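Side-chain contacts in superoxide dismutase [Mn/Fe] (PDB 1UES), which destroys superoxide radicals by dismuting them to oxygen and hydrogen peroxide at a manganese or iron ion, one bound in each subunit of a homodimer: residues 28-31 against 32-35; 41-44 against 45-48; 54-57 against 58-62; 69-72 against 73-77; 111-114 against 115-119. The protein carries 1 engineered substitution. All coordinates share one frame; numbering follows the deposited sequence.

Contact 1: 28-31 against 32-35; sequences HGKH and LKTY
Lys-30 O draws its donors from the following turn of helix 21-42. Among the polar contacts, Thr-34 N gives it the regular helical bond at 2.9 Å (N-H...O 154°), and the ammonium of Lys-33 adds a second, NZ to Lys-30 O 3.0 Å. This second donor lies in the carbonyl plane on a lone pair, with a C=O...N angle of 116°, whereas Thr-34 N is tilted out of that plane. Lys-33 gets there by a bent chain: CG starts opposite the backbone N (chi1 176°), and later bends fold NZ back over Lys-30. The two lysine side chains run side by side in the same direction, yet their NZ atoms stay 5.5 Å apart. His-31 O receives Tyr-35 N at 3.0 Å, and the Tyr-35 ring atom CD2 comes to 3.1 Å from the same His-31 O.

Apolar contact is slight. His-28 and Leu-32 cross at a slant, CD2 to CD2 3.9 Å, while the imidazole NE2 of His-28 bonds to Ile-6 O.

Around the helix, Leu-32 packs on His-74 and Asn-75 of helix 62-79, and Tyr-35 packs on Thr-71 of the same helix. The His-31 ring stacks with the metal ligand His-161, and its NE2 bonds to Tyr-164 OH of the second subunit, so this turn joins the helical hairpin to the metal site and the dimer interface.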
loop_
_atom_site.group_PDB
_atom_site.type_symbol
_atom_site.label_atom_id
_atom_site.label_comp_id
_atom_site.label_asym_id
_atom_site.label_seq_id
_atom_site.Cartn_x
_atom_site.Cartn_y
_atom_site.Cartn_z
ATOM N N HIS A 28 7.885 -8.596 -10.423
ATOM C CA HIS A 28 8.276 -9.992 -10.358
ATOM C C HIS A 28 9.731 -10.145 -9.916
ATOM O O HIS A 28 10.026 -10.883 -8.979
ATOM C CB HIS A 28 8.062 -10.673 -11.720
ATOM C CG HIS A 28 8.637 -12.047 -11.799
ATOM N ND1 HIS A 28 9.927 -12.283 -12.225
ATOM C CD2 HIS A 28 8.138 -13.252 -11.425
ATOM C CE1 HIS A 28 10.200 -13.572 -12.102
ATOM N NE2 HIS A 28 9.131 -14.179 -11.616
ATOM N N GLY A 29 10.647 -9.438 -10.577
ATOM C CA GLY A 29 12.049 -9.583 -10.229
ATOM C C GLY A 29 12.527 -9.104 -8.866
ATOM O O GLY A 29 13.519 -9.626 -8.348
ATOM N N LYS A 30 11.870 -8.106 -8.287
ATOM C CA LYS A 30 12.306 -7.581 -7.000
ATOM C C LYS A 30 11.311 -7.823 -5.870
ATOM O O LYS A 30 11.679 -8.390 -4.843
ATOM C CB LYS A 30 12.606 -6.087 -7.124
ATOM C CG LYS A 30 13.748 -5.811 -8.106
ATOM C CD LYS A 30 15.040 -6.432 -7.575
ATOM C CE LYS A 30 16.283 -5.952 -8.357
ATOM N NZ LYS A 30 16.764 -7.029 -9.261
ATOM N N HIS A 31 10.061 -7.383 -6.035
ATOM C CA HIS A 31 9.074 -7.608 -4.973
ATOM C C HIS A 31 8.829 -9.065 -4.676
ATOM O O HIS A 31 8.876 -9.487 -3.503
ATOM C CB HIS A 31 7.735 -6.980 -5.334
ATOM C CG HIS A 31 7.743 -5.492 -5.276
ATOM N ND1 HIS A 31 7.399 -4.784 -4.150
ATOM C CD2 HIS A 31 8.034 -4.573 -6.228
ATOM C CE1 HIS A 31 7.471 -3.492 -4.410
ATOM N NE2 HIS A 31 7.859 -3.335 -5.659
ATOM N N LEU A 32 8.506 -9.844 -5.707
ATOM C CA LEU A 32 8.250 -11.255 -5.462
ATOM C C LEU A 32 9.495 -11.976 -4.949
ATOM O O LEU A 32 9.413 -12.805 -4.053
ATOM C CB LEU A 32 7.681 -11.929 -6.703
ATOM C CG LEU A 32 7.279 -13.409 -6.590
ATOM C CD1 LEU A 32 6.355 -13.644 -5.367
ATOM C CD2 LEU A 32 6.540 -13.806 -7.860
ATOM N N LYS A 33 10.658 -11.668 -5.502
ATOM C CA LYS A 33 11.877 -12.269 -4.999
ATOM C C LYS A 33 12.024 -11.975 -3.488
ATOM O O LYS A 33 12.396 -12.850 -2.695
ATOM C CB LYS A 33 13.069 -11.707 -5.784
ATOM C CG LYS A 33 14.428 -12.188 -5.287
ATOM C CD LYS A 33 15.416 -11.015 -5.136
ATOM C CE LYS A 33 15.035 -10.028 -4.017
ATOM N NZ LYS A 33 14.640 -8.651 -4.450
ATOM N N THR A 34 11.735 -10.744 -3.067
ATOM C CA THR A 34 11.848 -10.397 -1.659
ATOM C C THR A 34 10.865 -11.197 -0.792
ATOM O O THR A 34 11.221 -11.656 0.313
ATOM C CB THR A 34 11.612 -8.879 -1.455
ATOM O OG1 THR A 34 12.675 -8.155 -2.089
ATOM C CG2 THR A 34 11.586 -8.521 -0.008
ATOM N N TYR A 35 9.641 -11.379 -1.291
ATOM C CA TYR A 35 8.636 -12.144 -0.551
ATOM C C TYR A 35 9.096 -13.584 -0.363
ATOM O O TYR A 35 8.931 -14.156 0.726
ATOM C CB TYR A 35 7.295 -12.164 -1.298
ATOM C CG TYR A 35 6.566 -10.853 -1.216
ATOM C CD1 TYR A 35 6.396 -10.212 0.017
ATOM C CD2 TYR A 35 6.067 -10.233 -2.361
ATOM C CE1 TYR A 35 5.734 -8.987 0.112
ATOM C CE2 TYR A 35 5.403 -8.996 -2.264
ATOM C CZ TYR A 35 5.245 -8.394 -1.039
ATOM O OH TYR A 35 4.567 -7.209 -0.901
#

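Contact 2: 41-44 against 45-48; sequences KLII and GTEF
Ile-43 to Thr-46 form a type II beta turn that takes the chain out of helix 21-42 into the loop leading to helix 53-59; this is a local contact at the outer end of the alpha-hairpin domain, away from the metal. The turn is closed by Thr-46 N bonding to Ile-43 O at 3.1 Å, and Gly-45 occupies its third position with a positive phi (86°) that glycine adopts readily.

The Thr-46 side chain reinforces the closure. Its OG1 gives a hydrogen bond of 2.8 Å to Ile-43 O, arriving from the same face of the carbonyl plane as Thr-46 N but less far out of plane. A chi1 of 74° puts OG1 between the backbone N and the carbonyl carbon, within reach of Ile-43 O, while the CG2 methyl swings to 3.5 Å from Leu-42 O.

The apolar side of the turn is made by Ile-43, which crosses Phe-48 at about a right angle with CG2 4.0 Å from Phe-48 CB. Ile-43 also rests on Ile-64 of helix 62-79, and Phe-48 reaches on to Ile-56 and Lys-59 of helix 53-59. Beyond the beta turn, Thr-46 also opens an ST turn: the hydroxyl that donates to Ile-43 accepts from Phe-48 N, with Phe-48 N to Thr-46 OG1 3.0 Å and an N-H...O angle of 157°.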
loop_
_atom_site.group_PDB
_atom_site.type_symbol
_atom_site.label_atom_id
_atom_site.label_comp_id
_atom_site.label_asym_id
_atom_site.label_seq_id
_atom_site.Cartn_x
_atom_site.Cartn_y
_atom_site.Cartn_z
ATOM N N LYS A 41 13.313 -17.445 4.911
ATOM C CA LYS A 41 14.031 -17.231 6.161
ATOM C C LYS A 41 13.140 -17.391 7.379
ATOM O O LYS A 41 13.538 -17.983 8.401
ATOM C CB LYS A 41 14.627 -15.841 6.232
ATOM C CG LYS A 41 15.717 -15.578 5.246
ATOM C CD LYS A 41 16.160 -14.153 5.422
ATOM C CE LYS A 41 17.186 -13.739 4.410
ATOM N NZ LYS A 41 17.423 -12.281 4.547
ATOM N N LEU A 42 11.941 -16.831 7.293
ATOM C CA LEU A 42 11.046 -16.881 8.425
ATOM C C LEU A 42 10.480 -18.236 8.793
ATOM O O LEU A 42 10.068 -18.433 9.947
ATOM C CB LEU A 42 9.893 -15.890 8.248
ATOM C CG LEU A 42 10.221 -14.404 8.141
ATOM C CD1 LEU A 42 8.974 -13.695 7.636
ATOM C CD2 LEU A 42 10.683 -13.842 9.473
ATOM N N ILE A 43 10.451 -19.179 7.862
ATOM C CA ILE A 43 9.871 -20.469 8.218
ATOM C C ILE A 43 10.861 -21.413 8.868
ATOM O O ILE A 43 10.469 -22.442 9.419
ATOM C CB ILE A 43 9.215 -21.177 7.026
ATOM C CG1 ILE A 43 10.223 -21.387 5.893
ATOM C CG2 ILE A 43 8.015 -20.353 6.566
ATOM C CD1 ILE A 43 9.592 -22.035 4.634
ATOM N N ILE A 44 12.140 -21.070 8.811
ATOM C CA ILE A 44 13.147 -21.907 9.457
ATOM C C ILE A 44 12.862 -21.934 10.967
ATOM O O ILE A 44 12.719 -20.879 11.605
ATOM C CB ILE A 44 14.565 -21.332 9.247
ATOM C CG1 ILE A 44 14.938 -21.407 7.769
ATOM C CG2 ILE A 44 15.566 -22.078 10.128
ATOM C CD1 ILE A 44 16.095 -20.511 7.404
ATOM N N GLY A 45 12.774 -23.134 11.534
ATOM C CA GLY A 45 12.543 -23.249 12.965
ATOM C C GLY A 45 11.087 -23.204 13.373
ATOM O O GLY A 45 10.783 -23.121 14.560
ATOM N N THR A 46 10.184 -23.241 12.392
ATOM C CA THR A 46 8.755 -23.229 12.688
ATOM C C THR A 46 8.113 -24.510 12.159
ATOM O O THR A 46 8.755 -25.313 11.490
ATOM C CB THR A 46 8.058 -22.064 11.976
ATOM O OG1 THR A 46 7.952 -22.376 10.584
ATOM C CG2 THR A 46 8.814 -20.778 12.159
ATOM N N GLU A 47 6.823 -24.696 12.443
ATOM C CA GLU A 47 6.109 -25.879 11.955
ATOM C C GLU A 47 5.896 -25.879 10.430
ATOM O O GLU A 47 5.384 -26.854 9.862
ATOM C CB GLU A 47 4.742 -25.977 12.646
ATOM C CG GLU A 47 3.750 -24.909 12.177
ATOM C CD GLU A 47 2.593 -24.738 13.143
ATOM O OE1 GLU A 47 2.826 -24.208 14.245
ATOM O OE2 GLU A 47 1.464 -25.133 12.794
ATOM N N PHE A 48 6.284 -24.791 9.766
ATOM C CA PHE A 48 6.117 -24.677 8.321
ATOM C C PHE A 48 7.385 -24.983 7.526
ATOM O O PHE A 48 7.409 -24.818 6.303
ATOM C CB PHE A 48 5.644 -23.272 7.976
ATOM C CG PHE A 48 4.361 -22.896 8.644
ATOM C CD1 PHE A 48 3.180 -23.557 8.307
ATOM C CD2 PHE A 48 4.334 -21.906 9.620
ATOM C CE1 PHE A 48 1.982 -23.234 8.936
ATOM C CE2 PHE A 48 3.128 -21.572 10.262
ATOM C CZ PHE A 48 1.954 -22.241 9.916
#

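Contact 3: 54-57 against 58-62; sequences NTIV and QKSEG
Ser-60 and Ile-56 make the tightly bonded, buried part of this contact, at the last turn of helix 53-59. Ile-56 O is gripped twice by the same residue: Ser-60 N at 2.8 Å and Ser-60 OG at 2.7 Å. The two donors come from opposite faces of the carbonyl plane, the hydroxyl 38° out of it, so the bonds straddle the oxygen. A chi1 of 74° lodges OG between the serine's own N and carbonyl carbon, turned back toward the helix. Ile-56 CG2 lies 3.8 Å from Ser-60 CB, adding van der Waals packing on this buried side, and Phe-48 touches both residues. Val-57, also buried, turns to Phe-65 and Val-146.

The outer side of the helix is more exposed, pinched at one point and loose beside it. Thr-55 and Lys-59 run side by side, and the methyl CG2 of Thr-55 presses on Lys-59 CD at 3.4 Å, closer than usual for two carbons. The hydroxyl of Thr-55 is engaged instead with Asp-52 OD2. Only the amides of Asn-54 and Gln-58 are loose: they cross with planes 52° apart, and OD1 of Asn-54 stays 3.8 Å from OE1 of Gln-58, with the Gln-58 chain extended beyond CG over the exposed surface.

At the helix end a water donates to Val-57 O and to Ser-60 O (2.6 Å from Ser-60 O), bridging the last turn to the departing chain. Ser-60 is the first residue to leave helical phi/psi, and its side chain adds a second bond to the regular i to i-4 pattern: a C-terminal helix end in the alpha-hairpin domain, just before helix 62-79.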
loop_
_atom_site.group_PDB
_atom_site.type_symbol
_atom_site.label_atom_id
_atom_site.label_comp_id
_atom_site.label_asym_id
_atom_site.label_seq_id
_atom_site.Cartn_x
_atom_site.Cartn_y
_atom_site.Cartn_z
ATOM N N ASN A 54 0.651 -23.610 -0.038
ATOM C CA ASN A 54 -0.759 -23.573 0.277
ATOM C C ASN A 54 -1.062 -23.821 1.760
ATOM O O ASN A 54 -1.928 -23.172 2.354
ATOM C CB ASN A 54 -1.459 -24.606 -0.579
ATOM C CG ASN A 54 -2.752 -24.108 -1.111
ATOM O OD1 ASN A 54 -3.812 -24.596 -0.732
ATOM N ND2 ASN A 54 -2.685 -23.124 -1.996
ATOM N N THR A 55 -0.345 -24.766 2.365
ATOM C CA THR A 55 -0.544 -25.076 3.785
ATOM C C THR A 55 -0.129 -23.879 4.633
ATOM O O THR A 55 -0.795 -23.506 5.586
ATOM C CB THR A 55 0.300 -26.306 4.192
ATOM O OG1 THR A 55 -0.191 -27.461 3.503
ATOM C CG2 THR A 55 0.242 -26.551 5.699
ATOM N N ILE A 56 0.987 -23.255 4.281
ATOM C CA ILE A 56 1.415 -22.110 5.062
ATOM C C ILE A 56 0.408 -20.960 4.982
ATOM O O ILE A 56 0.176 -20.274 5.969
ATOM C CB ILE A 56 2.805 -21.611 4.599
ATOM C CG1 ILE A 56 3.820 -22.751 4.706
ATOM C CG2 ILE A 56 3.232 -20.429 5.448
ATOM C CD1 ILE A 56 5.162 -22.443 4.011
ATOM N N VAL A 57 -0.180 -20.734 3.807
ATOM C CA VAL A 57 -1.142 -19.648 3.688
ATOM C C VAL A 57 -2.428 -19.954 4.461
ATOM O O VAL A 57 -3.048 -19.051 4.999
ATOM C CB VAL A 57 -1.502 -19.337 2.200
ATOM C CG1 VAL A 57 -2.537 -18.197 2.139
ATOM C CG2 VAL A 57 -0.236 -18.926 1.417
ATOM N N GLN A 58 -2.821 -21.221 4.505
ATOM C CA GLN A 58 -4.035 -21.598 5.241
ATOM C C GLN A 58 -3.873 -21.563 6.750
ATOM O O GLN A 58 -4.851 -21.346 7.477
ATOM C CB GLN A 58 -4.493 -23.015 4.888
ATOM C CG GLN A 58 -4.536 -23.367 3.435
ATOM C CD GLN A 58 -4.875 -24.823 3.204
ATOM O OE1 GLN A 58 -5.794 -25.140 2.447
ATOM N NE2 GLN A 58 -4.127 -25.723 3.839
ATOM N N LYS A 59 -2.649 -21.745 7.238
ATOM C CA LYS A 59 -2.439 -21.823 8.685
ATOM C C LYS A 59 -1.598 -20.774 9.392
ATOM O O LYS A 59 -1.774 -20.537 10.588
ATOM C CB LYS A 59 -1.827 -23.183 9.047
ATOM C CG LYS A 59 -2.363 -24.412 8.303
ATOM C CD LYS A 59 -1.405 -25.601 8.514
ATOM C CE LYS A 59 -2.111 -26.810 9.090
ATOM N NZ LYS A 59 -2.296 -27.882 8.063
ATOM N N SER A 60 -0.655 -20.167 8.692
ATOM C CA SER A 60 0.210 -19.211 9.351
ATOM C C SER A 60 -0.393 -17.869 9.697
ATOM O O SER A 60 -1.508 -17.538 9.289
ATOM C CB SER A 60 1.473 -18.998 8.516
ATOM O OG SER A 60 1.196 -18.219 7.370
ATOM N N GLU A 61 0.378 -17.094 10.451
ATOM C CA GLU A 61 -0.016 -15.756 10.873
ATOM C C GLU A 61 1.194 -14.820 10.853
ATOM O O GLU A 61 2.301 -15.231 10.490
ATOM C CB GLU A 61 -0.611 -15.809 12.291
ATOM C CG GLU A 61 -1.995 -15.167 12.370
ATOM C CD GLU A 61 -3.096 -16.158 12.703
ATOM O OE1 GLU A 61 -3.673 -16.784 11.771
ATOM O OE2 GLU A 61 -3.400 -16.307 13.912
ATOM N N GLY A 62 0.979 -13.562 11.225
ATOM C CA GLY A 62 2.064 -12.602 11.289
ATOM C C GLY A 62 2.930 -12.427 10.043
ATOM O O GLY A 62 2.417 -12.424 8.928
HETATM O O HOH W 1 -3.443 -18.415 7.857
#

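Contact 4: 69-72 against 73-77; sequences GQTL and NHNLY. With MN (manganese (II) ion), chain E.
His-74 is held at both nitrogens of its ring. NE2 binds the manganese ion at 2.2 Å, and ND1 donates to Gln-70 O one helical turn back, at 2.6 Å with an N-H...O angle of 162°. Gln-70 O lies near the plane of the imidazole, so bond and metal together fix the ring's rotation. Gln-70 O also accepts from His-74 N at 3.0 Å, from the opposite face of its carbonyl plane. The short ND1 bond probably makes the imidazole more electron-rich toward the metal.

The amide of Gln-70 reaches the site by another route: a bend at chi2 (-57°) folds the chain so that NE2 donates to the metal-bound water at 3.1 Å, passing 3.5 Å from His-74 CE1 with amide and ring planes 78° apart. Tyr-35 OH and Trp-123 NE1 bond to the two ends of this amide, NE2 and OE1 respectively, positioning it in turn. Asn-73 is fixed likewise, by Trp-125 NE1 and Gly-143 O.

Farther out the contact becomes packing. Leu-72 and Leu-76 meet at a slant through their CD1 methyls, 3.9 Å apart, and Thr-71 CG2 lies 3.7 Å from Asn-75 ND2, the two side chains running alongside each other.

His-27, Asp-157 and His-161 complete the protein ligands; with His-74 and the water they form the three-histidine, one-aspartate centre of the iron/manganese superoxide dismutases.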
loop_
_atom_site.group_PDB
_atom_site.type_symbol
_atom_site.label_atom_id
_atom_site.label_comp_id
_atom_site.label_asym_id
_atom_site.label_seq_id
_atom_site.Cartn_x
_atom_site.Cartn_y
_atom_site.Cartn_z
ATOM N N GLY A 69 1.301 -15.374 1.938
ATOM C CA GLY A 69 0.144 -14.881 1.220
ATOM C C GLY A 69 0.586 -14.112 -0.003
ATOM O O GLY A 69 0.017 -14.320 -1.067
ATOM N N GLN A 70 1.611 -13.268 0.145
ATOM C CA GLN A 70 2.102 -12.495 -1.002
ATOM C C GLN A 70 2.704 -13.412 -2.059
ATOM O O GLN A 70 2.495 -13.187 -3.257
ATOM C CB GLN A 70 3.119 -11.440 -0.556
ATOM C CG GLN A 70 2.474 -10.192 0.085
ATOM C CD GLN A 70 1.458 -9.489 -0.838
ATOM O OE1 GLN A 70 0.328 -9.953 -0.997
ATOM N NE2 GLN A 70 1.862 -8.373 -1.431
ATOM N N THR A 71 3.438 -14.446 -1.644
ATOM C CA THR A 71 4.016 -15.355 -2.618
ATOM C C THR A 71 2.909 -16.050 -3.390
ATOM O O THR A 71 2.909 -16.061 -4.608
ATOM C CB THR A 71 4.946 -16.393 -1.963
ATOM O OG1 THR A 71 6.015 -15.702 -1.335
ATOM C CG2 THR A 71 5.550 -17.319 -2.984
ATOM N N LEU A 72 1.926 -16.590 -2.685
ATOM C CA LEU A 72 0.852 -17.262 -3.379
ATOM C C LEU A 72 0.048 -16.323 -4.285
ATOM O O LEU A 72 -0.275 -16.670 -5.421
ATOM C CB LEU A 72 -0.076 -17.926 -2.359
ATOM C CG LEU A 72 -1.295 -18.556 -3.018
ATOM C CD1 LEU A 72 -0.861 -19.670 -3.947
ATOM C CD2 LEU A 72 -2.263 -19.065 -1.946
ATOM N N ASN A 73 -0.264 -15.134 -3.785
ATOM C CA ASN A 73 -1.035 -14.187 -4.561
ATOM C C ASN A 73 -0.288 -13.867 -5.866
ATOM O O ASN A 73 -0.881 -13.849 -6.939
ATOM C CB ASN A 73 -1.265 -12.866 -3.777
ATOM C CG ASN A 73 -2.434 -12.956 -2.796
ATOM O OD1 ASN A 73 -3.449 -13.548 -3.119
ATOM N ND2 ASN A 73 -2.286 -12.362 -1.611
ATOM N N HIS A 74 1.006 -13.601 -5.777
ATOM C CA HIS A 74 1.745 -13.244 -6.986
ATOM C C HIS A 74 1.882 -14.410 -7.920
ATOM O O HIS A 74 1.858 -14.221 -9.127
ATOM C CB HIS A 74 3.114 -12.675 -6.638
ATOM C CG HIS A 74 3.032 -11.306 -6.050
ATOM N ND1 HIS A 74 2.866 -11.088 -4.705
ATOM C CD2 HIS A 74 3.037 -10.088 -6.630
ATOM C CE1 HIS A 74 2.769 -9.792 -4.469
ATOM N NE2 HIS A 74 2.871 -9.159 -5.623
ATOM N N ASN A 75 2.054 -15.613 -7.376
ATOM C CA ASN A 75 2.180 -16.778 -8.235
ATOM C C ASN A 75 0.954 -16.955 -9.105
ATOM O O ASN A 75 1.085 -17.204 -10.296
ATOM C CB ASN A 75 2.462 -18.039 -7.417
ATOM C CG ASN A 75 3.880 -18.055 -6.851
ATOM O OD1 ASN A 75 4.700 -17.197 -7.190
ATOM N ND2 ASN A 75 4.178 -19.041 -5.995
ATOM N N LEU A 76 -0.234 -16.814 -8.529
ATOM C CA LEU A 76 -1.470 -16.915 -9.286
ATOM C C LEU A 76 -1.654 -15.703 -10.208
ATOM O O LEU A 76 -2.120 -15.804 -11.341
ATOM C CB LEU A 76 -2.642 -17.007 -8.310
ATOM C CG LEU A 76 -2.618 -18.310 -7.483
ATOM C CD1 LEU A 76 -3.578 -18.202 -6.332
ATOM C CD2 LEU A 76 -2.964 -19.520 -8.377
ATOM N N TYR A 77 -1.299 -14.530 -9.712
ATOM C CA TYR A 77 -1.455 -13.323 -10.492
ATOM C C TYR A 77 -0.627 -13.360 -11.783
ATOM O O TYR A 77 -1.148 -13.213 -12.890
ATOM C CB TYR A 77 -1.068 -12.128 -9.587
ATOM C CG TYR A 77 -0.942 -10.787 -10.272
ATOM C CD1 TYR A 77 -2.057 -9.980 -10.471
ATOM C CD2 TYR A 77 0.323 -10.273 -10.609
ATOM C CE1 TYR A 77 -1.928 -8.679 -10.979
ATOM C CE2 TYR A 77 0.464 -8.970 -11.111
ATOM C CZ TYR A 77 -0.672 -8.181 -11.284
ATOM O OH TYR A 77 -0.544 -6.857 -11.643
HETATM MN MN MN E . 2.234 -7.093 -6.027
HETATM O O HOH W 2 1.056 -7.150 -4.123
#

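Contact 5: 111-114 against 115-119; sequences FNTA and GTTLF
Gly-115 N donates to Phe-111 O at 3.0 Å (N-H...O 154°) near the end of helix 104-116, and Gly-115 O in turn accepts from Arg-171 NH1. Gly-115, its neighbour Ala-114 and Thr-113 are the residues with much of their surface buried here. Ala-114 packs against Ile-136 and Val-124 of strands 134-140 and 122-128, while Ala-114 O lies 3.6 Å from Leu-118 CB.

Thr-113 offers its carbonyl to Thr-117 twice, each time at 3.0 Å: Thr-117 N to Thr-113 O, and Thr-117 OG1 to the same Thr-113 O. The donors approach from opposite faces of the carbonyl plane. With chi1 at 63°, OG1 sits between the backbone N and the carbonyl carbon of Thr-117, and CG2 falls 4.1 Å from the Thr-113 methyl CG2. Thr-113 OG1 itself bonds to Glu-109 O.

Thr-116 also adds its hydroxyl to its backbone bond, but from another rotamer. Its OG1 reaches Asn-112 O at 3.1 Å from 42° above the carbonyl plane, and Thr-116 N reaches Asn-112 O at 2.8 Å. Asn-112 OD1 accepts from Trp-179 NE1.

The chemistry is thus that of hydroxyls folded back on their own helix: two successive threonines add a second donor to the carbonyls of the final turn, so each hydroxyl finds its acceptor within the helix itself, where the chain leaves it.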
loop_
_atom_site.group_PDB
_atom_site.type_symbol
_atom_site.label_atom_id
_atom_site.label_comp_id
_atom_site.label_asym_id
_atom_site.label_seq_id
_atom_site.Cartn_x
_atom_site.Cartn_y
_atom_site.Cartn_z
ATOM N N PHE A 111 -16.314 -6.055 -10.197
ATOM C CA PHE A 111 -14.947 -6.416 -9.831
ATOM C C PHE A 111 -14.074 -5.153 -9.794
ATOM O O PHE A 111 -13.351 -4.895 -8.809
ATOM C CB PHE A 111 -14.419 -7.445 -10.848
ATOM C CG PHE A 111 -13.336 -8.351 -10.300
ATOM C CD1 PHE A 111 -12.017 -8.189 -10.701
ATOM C CD2 PHE A 111 -13.643 -9.364 -9.395
ATOM C CE1 PHE A 111 -11.004 -9.039 -10.203
ATOM C CE2 PHE A 111 -12.640 -10.222 -8.884
ATOM C CZ PHE A 111 -11.317 -10.058 -9.292
ATOM N N ASN A 112 -14.156 -4.356 -10.854
ATOM C CA ASN A 112 -13.404 -3.108 -10.910
ATOM C C ASN A 112 -13.760 -2.221 -9.710
ATOM O O ASN A 112 -12.883 -1.609 -9.084
ATOM C CB ASN A 112 -13.736 -2.344 -12.205
ATOM C CG ASN A 112 -13.177 -3.010 -13.457
ATOM O OD1 ASN A 112 -12.349 -3.921 -13.394
ATOM N ND2 ASN A 112 -13.647 -2.554 -14.610
ATOM N N THR A 113 -15.047 -2.160 -9.366
ATOM C CA THR A 113 -15.466 -1.315 -8.260
ATOM C C THR A 113 -14.886 -1.796 -6.941
ATOM O O THR A 113 -14.458 -0.999 -6.133
ATOM C CB THR A 113 -16.995 -1.235 -8.130
ATOM O OG1 THR A 113 -17.543 -0.574 -9.283
ATOM C CG2 THR A 113 -17.349 -0.434 -6.908
ATOM N N ALA A 114 -14.858 -3.106 -6.743
ATOM C CA ALA A 114 -14.293 -3.682 -5.532
ATOM C C ALA A 114 -12.796 -3.349 -5.445
ATOM O O ALA A 114 -12.263 -3.072 -4.365
ATOM C CB ALA A 114 -14.492 -5.198 -5.543
ATOM N N GLY A 115 -12.124 -3.380 -6.591
ATOM C CA GLY A 115 -10.700 -3.086 -6.618
ATOM C C GLY A 115 -10.406 -1.629 -6.351
ATOM O O GLY A 115 -9.470 -1.285 -5.621
ATOM N N THR A 116 -11.224 -0.763 -6.940
ATOM C CA THR A 116 -11.059 0.669 -6.770
ATOM C C THR A 116 -11.377 1.141 -5.349
ATOM O O THR A 116 -10.692 2.039 -4.832
ATOM C CB THR A 116 -11.952 1.443 -7.780
ATOM O OG1 THR A 116 -11.535 1.149 -9.123
ATOM C CG2 THR A 116 -11.834 2.938 -7.564
ATOM N N THR A 117 -12.381 0.537 -4.706
ATOM C CA THR A 117 -12.764 0.950 -3.363
ATOM C C THR A 117 -11.985 0.281 -2.228
ATOM O O THR A 117 -12.226 0.570 -1.060
ATOM C CB THR A 117 -14.284 0.765 -3.094
ATOM O OG1 THR A 117 -14.624 -0.622 -3.181
ATOM C CG2 THR A 117 -15.120 1.581 -4.101
ATOM N N LEU A 118 -11.046 -0.602 -2.553
ATOM C CA LEU A 118 -10.247 -1.238 -1.511
ATOM C C LEU A 118 -9.246 -0.185 -1.013
ATOM O O LEU A 118 -8.392 0.292 -1.776
ATOM C CB LEU A 118 -9.514 -2.457 -2.076
ATOM C CG LEU A 118 -8.886 -3.452 -1.086
ATOM C CD1 LEU A 118 -8.701 -4.801 -1.760
ATOM C CD2 LEU A 118 -7.552 -2.928 -0.611
ATOM N N PHE A 119 -9.350 0.191 0.256
ATOM C CA PHE A 119 -8.469 1.234 0.780
ATOM C C PHE A 119 -7.109 0.696 1.163
ATOM O O PHE A 119 -7.010 -0.281 1.921
ATOM C CB PHE A 119 -9.111 1.912 1.981
ATOM C CG PHE A 119 -8.399 3.143 2.415
ATOM C CD1 PHE A 119 -8.406 4.282 1.612
ATOM C CD2 PHE A 119 -7.700 3.171 3.621
ATOM C CE1 PHE A 119 -7.726 5.433 2.016
ATOM C CE2 PHE A 119 -7.018 4.316 4.022
ATOM C CZ PHE A 119 -7.030 5.444 3.224
#

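Overall arrangement
Contacts 1 to 4 come in series along the alpha-hairpin domain, and contact 5 follows in the C-terminal domain. Contacts 1 and 2 share helix 21-42, with centres about 19 Å apart. Contact 3, on helix 53-59, touches contact 2 through Phe-48 (centres about 11 Å apart) and contact 4 through Val-57 against Gly-69 and Leu-72 (centres about 13 Å apart). Contact 4, on helix 62-79, also touches contact 1, centres about 11 Å apart, where Tyr-35 CE2 lies 3.5 Å from His-74 CE1. Contact 5 ends helix 104-116 with its centre about 19 Å from that of contact 4 and nearest atoms about 9 Å away. Ligands from both domains meet at the manganese.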